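Local coordinates for iron-regulated ABC transporter siderophore-binding protein SirA (Staphylococcus aureus subsp. aureus, PDB 3MWF) that binds the iron(III) siderophore staphyloferrin B and probably delivers it to an ABC transporter for uptake into the cell, at residues V225-P230 with V262-D267; K162-N167 with M218-I223. One frame throughout, in Å; residues are numbered along the deposited sequence.

Interaction 1. Residues V225-P230 with V262-D267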
loop_
_atom_site.group_PDB
_atom_site.type_symbol
_atom_site.label_atom_id
_atom_site.label_comp_id
_atom_site.label_asym_id
_atom_site.label_seq_id
_atom_site.Cartn_x
_atom_site.Cartn_y
_atom_site.Cartn_z
ATOM N N VAL A 225 14.017 -0.731 5.491
ATOM C CA VAL A 225 14.361 0.421 4.649
ATOM C C VAL A 225 13.868 0.254 3.207
ATOM O O VAL A 225 14.203 -0.738 2.557
ATOM C CB VAL A 225 15.888 0.658 4.661
ATOM C CG1 VAL A 225 16.294 1.745 3.673
ATOM C CG2 VAL A 225 16.349 1.044 6.058
ATOM N N VAL A 226 13.127 1.243 2.709
ATOM C CA VAL A 226 12.593 1.225 1.328
ATOM C C VAL A 226 13.136 2.421 0.572
ATOM O O VAL A 226 12.971 3.567 1.004
ATOM C CB VAL A 226 11.042 1.289 1.307
ATOM C CG1 VAL A 226 10.518 1.166 -0.130
ATOM C CG2 VAL A 226 10.409 0.219 2.172
ATOM N N LYS A 227 13.822 2.173 -0.549
ATOM C CA LYS A 227 14.322 3.265 -1.394
ATOM C C LYS A 227 13.267 3.434 -2.483
ATOM O O LYS A 227 13.045 2.514 -3.274
ATOM C CB LYS A 227 15.679 2.876 -1.997
ATOM C CG LYS A 227 16.817 3.039 -0.991
ATOM C CD LYS A 227 18.165 2.621 -1.599
ATOM C CE LYS A 227 18.326 1.117 -1.650
ATOM N NZ LYS A 227 18.583 0.538 -0.277
ATOM N N SER A 228 12.572 4.567 -2.490
ATOM C CA SER A 228 11.448 4.738 -3.411
ATOM C C SER A 228 11.094 6.198 -3.574
ATOM O O SER A 228 10.885 6.907 -2.596
ATOM C CB SER A 228 10.223 3.956 -2.904
ATOM O OG SER A 228 9.111 4.081 -3.794
ATOM N N ASP A 229 11.079 6.660 -4.818
ATOM C CA ASP A 229 10.558 7.990 -5.144
ATOM C C ASP A 229 10.205 7.982 -6.639
ATOM O O ASP A 229 11.031 8.394 -7.496
ATOM C CB ASP A 229 11.569 9.106 -4.795
ATOM C CG ASP A 229 10.969 10.504 -4.867
ATOM O OD1 ASP A 229 9.899 10.679 -5.489
ATOM O OD2 ASP A 229 11.587 11.467 -4.352
ATOM N N PRO A 230 8.993 7.489 -6.962
ATOM C CA PRO A 230 8.688 7.148 -8.358
ATOM C C PRO A 230 8.804 8.314 -9.307
ATOM O O PRO A 230 9.253 8.141 -10.456
ATOM C CB PRO A 230 7.223 6.713 -8.293
ATOM C CG PRO A 230 7.183 5.974 -6.953
ATOM C CD PRO A 230 8.012 6.884 -6.030
ATOM N N VAL A 262 18.641 -4.220 10.570
ATOM C CA VAL A 262 18.092 -3.348 9.525
ATOM C C VAL A 262 17.928 -4.232 8.300
ATOM O O VAL A 262 18.874 -4.946 7.926
ATOM C CB VAL A 262 19.021 -2.131 9.232
ATOM C CG1 VAL A 262 18.444 -1.246 8.131
ATOM C CG2 VAL A 262 19.217 -1.275 10.475
ATOM N N SER A 263 16.723 -4.232 7.718
ATOM C CA SER A 263 16.512 -4.888 6.416
ATOM C C SER A 263 16.557 -3.855 5.322
ATOM O O SER A 263 15.702 -2.969 5.273
ATOM C CB SER A 263 15.182 -5.626 6.372
ATOM O OG SER A 263 15.108 -6.679 7.320
ATOM N N ASP A 264 17.561 -3.973 4.464
ATOM C CA ASP A 264 17.881 -2.989 3.456
ATOM C C ASP A 264 17.383 -3.494 2.113
ATOM O O ASP A 264 17.023 -4.647 1.994
ATOM C CB ASP A 264 19.409 -2.828 3.385
ATOM C CG ASP A 264 19.819 -1.402 3.257
ATOM O OD1 ASP A 264 19.000 -0.590 2.756
ATOM O OD2 ASP A 264 20.970 -1.080 3.663
ATOM N N ASP A 265 17.394 -2.636 1.103
ATOM C CA ASP A 265 16.918 -3.027 -0.241
ATOM C C ASP A 265 15.707 -3.975 -0.270
ATOM O O ASP A 265 15.771 -5.122 -0.710
ATOM C CB ASP A 265 18.049 -3.595 -1.080
ATOM C CG ASP A 265 18.590 -2.586 -2.050
ATOM O OD1 ASP A 265 19.388 -1.719 -1.606
ATOM O OD2 ASP A 265 18.203 -2.652 -3.239
ATOM N N LEU A 266 14.614 -3.478 0.261
ATOM C CA LEU A 266 13.349 -4.159 0.173
ATOM C C LEU A 266 12.727 -3.751 -1.154
ATOM O O LEU A 266 13.026 -2.674 -1.651
ATOM C CB LEU A 266 12.480 -3.689 1.324
ATOM C CG LEU A 266 13.072 -3.988 2.701
ATOM C CD1 LEU A 266 12.207 -3.317 3.744
ATOM C CD2 LEU A 266 13.118 -5.497 2.924
ATOM N N ASP A 267 11.870 -4.596 -1.704
ATOM C CA ASP A 267 11.225 -4.285 -2.980
ATOM C C ASP A 267 10.160 -3.225 -2.747
ATOM O O ASP A 267 9.168 -3.496 -2.064
ATOM C CB ASP A 267 10.561 -5.539 -3.551
ATOM C CG ASP A 267 10.234 -5.386 -5.002
ATOM O OD1 ASP A 267 9.629 -4.361 -5.413
ATOM O OD2 ASP A 267 10.627 -6.270 -5.772
HETATM O O HOH W 1 14.219 -0.382 -1.579
#
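V262 opens the contact by laying its CG1 against CG2 of V225 at 3.7 Å, the two valine side chains slanting past each other where strand 262-263 runs parallel to strand 222-227. Next along, S263 gives its backbone O to V225 N in a short, nearly straight bond (2.8 Å, 172°), while its OG turns to H222. D264 lies alongside V225, its OD1 3.7 Å from V225 CG1, and that oxygen also takes the N-H of D265 and forms a longer salt bridge of 3.3 Å to K227 NZ. D265 sends OD1 to K227 NZ at 2.7 Å; the ammonium meets this oxygen from above the carboxylate plane. Bends at chi3 and chi4 (-78° and -73°) curl the lysine chain over to both acids. L266 rests its CG on V225 O, and a water accepts from K227 N and donates to L266 O, linking the two backbones. Since E242 also pairs with K227 NZ, the ammonium is gripped by three carboxylates at the edge of the sheet; their gathered negative charge would probably stabilise the protonated lysine, and the lysine probably eases the closeness of the like-charged D264 and E242.

Interaction 2. Residues K162-N167 with M218-I223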
loop_
_atom_site.group_PDB
_atom_site.type_symbol
_atom_site.label_atom_id
_atom_site.label_comp_id
_atom_site.label_asym_id
_atom_site.label_seq_id
_atom_site.Cartn_x
_atom_site.Cartn_y
_atom_site.Cartn_z
ATOM N N LYS A 162 9.295 -3.668 18.413
ATOM C CA LYS A 162 8.986 -2.403 17.742
ATOM C C LYS A 162 9.627 -2.367 16.347
ATOM O O LYS A 162 10.778 -2.780 16.146
ATOM C CB LYS A 162 9.431 -1.223 18.593
ATOM C CG LYS A 162 8.540 -1.045 19.800
ATOM C CD LYS A 162 9.045 0.088 20.695
ATOM C CE LYS A 162 10.000 -0.401 21.755
ATOM N NZ LYS A 162 10.539 0.725 22.596
ATOM N N ALA A 163 8.863 -1.851 15.383
ATOM C CA ALA A 163 9.325 -1.774 13.986
ATOM C C ALA A 163 9.146 -0.346 13.489
ATOM O O ALA A 163 8.281 0.386 13.980
ATOM C CB ALA A 163 8.499 -2.740 13.094
ATOM N N SER A 164 9.986 0.048 12.539
ATOM C CA SER A 164 9.669 1.257 11.731
ATOM C C SER A 164 10.002 0.945 10.287
ATOM O O SER A 164 10.860 0.106 10.017
ATOM C CB SER A 164 10.414 2.495 12.216
ATOM O OG SER A 164 11.824 2.392 12.048
ATOM N N VAL A 165 9.295 1.618 9.385
ATOM C CA VAL A 165 9.504 1.488 7.951
ATOM C C VAL A 165 9.978 2.863 7.483
ATOM O O VAL A 165 9.229 3.858 7.540
ATOM C CB VAL A 165 8.184 1.085 7.241
ATOM C CG1 VAL A 165 8.413 1.007 5.706
ATOM C CG2 VAL A 165 7.707 -0.267 7.794
ATOM N N VAL A 166 11.241 2.928 7.089
ATOM C CA VAL A 166 11.895 4.203 6.727
ATOM C C VAL A 166 12.076 4.200 5.225
ATOM O O VAL A 166 12.633 3.232 4.668
ATOM C CB VAL A 166 13.261 4.334 7.424
ATOM C CG1 VAL A 166 14.027 5.565 6.940
ATOM C CG2 VAL A 166 13.057 4.381 8.982
ATOM N N ASN A 167 11.619 5.278 4.594
ATOM C CA ASN A 167 11.661 5.405 3.119
ATOM C C ASN A 167 12.517 6.591 2.744
ATOM O O ASN A 167 12.179 7.763 3.034
ATOM C CB ASN A 167 10.212 5.552 2.620
ATOM C CG ASN A 167 10.075 6.160 1.210
ATOM O OD1 ASN A 167 9.180 6.985 0.998
ATOM N ND2 ASN A 167 10.936 5.763 0.258
ATOM N N MET A 218 12.471 7.366 14.293
ATOM C CA MET A 218 12.529 6.078 13.620
ATOM C C MET A 218 12.856 4.929 14.558
ATOM O O MET A 218 12.853 3.762 14.140
ATOM C CB MET A 218 13.657 6.125 12.566
ATOM C CG MET A 218 13.423 7.189 11.509
ATOM S SD MET A 218 14.901 7.231 10.468
ATOM C CE MET A 218 14.417 8.558 9.390
ATOM N N ASN A 219 13.209 5.229 15.815
ATOM C CA ASN A 219 13.768 4.167 16.657
ATOM C C ASN A 219 12.860 2.943 16.766
ATOM O O ASN A 219 11.648 3.066 16.889
ATOM C CB ASN A 219 14.121 4.680 18.066
ATOM C CG ASN A 219 15.123 3.759 18.751
ATOM O OD1 ASN A 219 15.977 3.136 18.084
ATOM N ND2 ASN A 219 14.997 3.622 20.071
ATOM N N ALA A 220 13.466 1.754 16.713
ATOM C CA ALA A 220 12.754 0.497 16.676
ATOM C C ALA A 220 13.749 -0.616 16.957
ATOM O O ALA A 220 14.967 -0.407 16.868
ATOM C CB ALA A 220 12.126 0.290 15.289
ATOM N N ASP A 221 13.233 -1.782 17.324
ATOM C CA ASP A 221 14.057 -3.009 17.414
ATOM C C ASP A 221 14.494 -3.551 16.046
ATOM O O ASP A 221 15.555 -4.164 15.932
ATOM C CB ASP A 221 13.300 -4.080 18.168
ATOM C CG ASP A 221 12.875 -3.607 19.544
ATOM O OD1 ASP A 221 13.705 -2.988 20.239
ATOM O OD2 ASP A 221 11.706 -3.824 19.880
ATOM N N HIS A 222 13.677 -3.321 15.023
ATOM C CA HIS A 222 14.039 -3.652 13.645
ATOM C C HIS A 222 13.526 -2.555 12.708
ATOM O O HIS A 222 12.388 -2.086 12.868
ATOM C CB HIS A 222 13.416 -4.994 13.241
ATOM C CG HIS A 222 14.063 -5.598 12.036
ATOM N ND1 HIS A 222 15.011 -6.599 12.126
ATOM C CD2 HIS A 222 13.955 -5.293 10.721
ATOM C CE1 HIS A 222 15.462 -6.881 10.912
ATOM N NE2 HIS A 222 14.830 -6.107 10.040
ATOM N N ILE A 223 14.340 -2.211 11.712
ATOM C CA ILE A 223 13.993 -1.135 10.776
ATOM C C ILE A 223 14.006 -1.685 9.367
ATOM O O ILE A 223 14.937 -2.387 8.975
ATOM C CB ILE A 223 14.960 0.077 10.924
ATOM C CG1 ILE A 223 14.755 0.769 12.282
ATOM C CG2 ILE A 223 14.809 1.078 9.730
ATOM C CD1 ILE A 223 15.763 1.908 12.565
HETATM O O HOH W 2 9.048 2.018 16.347
#
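With chi1 at 65°, the OG of S164 sits between its own backbone N and carbonyl carbon, directed at M218 O, which it meets on a lone pair in the carbonyl plane at 2.7 Å. The same hydroxyl oxygen packs against I223 CG1. In V166, chi1 of 173° places CG1 anti to the backbone N and lets both methyls meet the extended M218 chain, which crosses the valine at about a right angle; CG2 lies 3.7 Å from M218 SD, and CG1 rests near the sulfur and CE. I223 CG2 flanks V166 CG2 at 3.8 Å. Parallel pairing brings H222 N to K162 O and S164 N to H222 O, both at 3.2 Å, with the methyl of A220 pressed against the backbone from K162 O to S164 N. At the start of the pairing, D221 OD2 accepts the N-H of K162 (2.8 Å, 168°), so a carboxylate takes up a backbone donor just before strand 163-168. A water bridges A163 O and N219 O. On the face carrying S164 and V166, W251 of helix 249-253 covers M218 and I223, and I175 of strand 173-176 touches M218; on the other face L185 of helix 179-187 packs on A163 and V165.

Overall arrangement
Interactions 1 and 2 occupy successive parts of one mixed sheet, their centres 12 Å apart. Strand 222-227 is common to both: it lies between 163-168, its partner in interaction 2, and the outermost strand 262-263, its partner in interaction 1, all three running parallel. In sequence, both segments of interaction 2 precede those of interaction 1. They are joined directly by V226 N to V166 O and by S263 OG to H222 NE2, each a probable hydrogen bond of 2.8 Å. Beyond the shared strand the chain reaches P230, which touches the bound staphyloferrin B, so the shared strand leads out of this sheet toward the siderophore pocket.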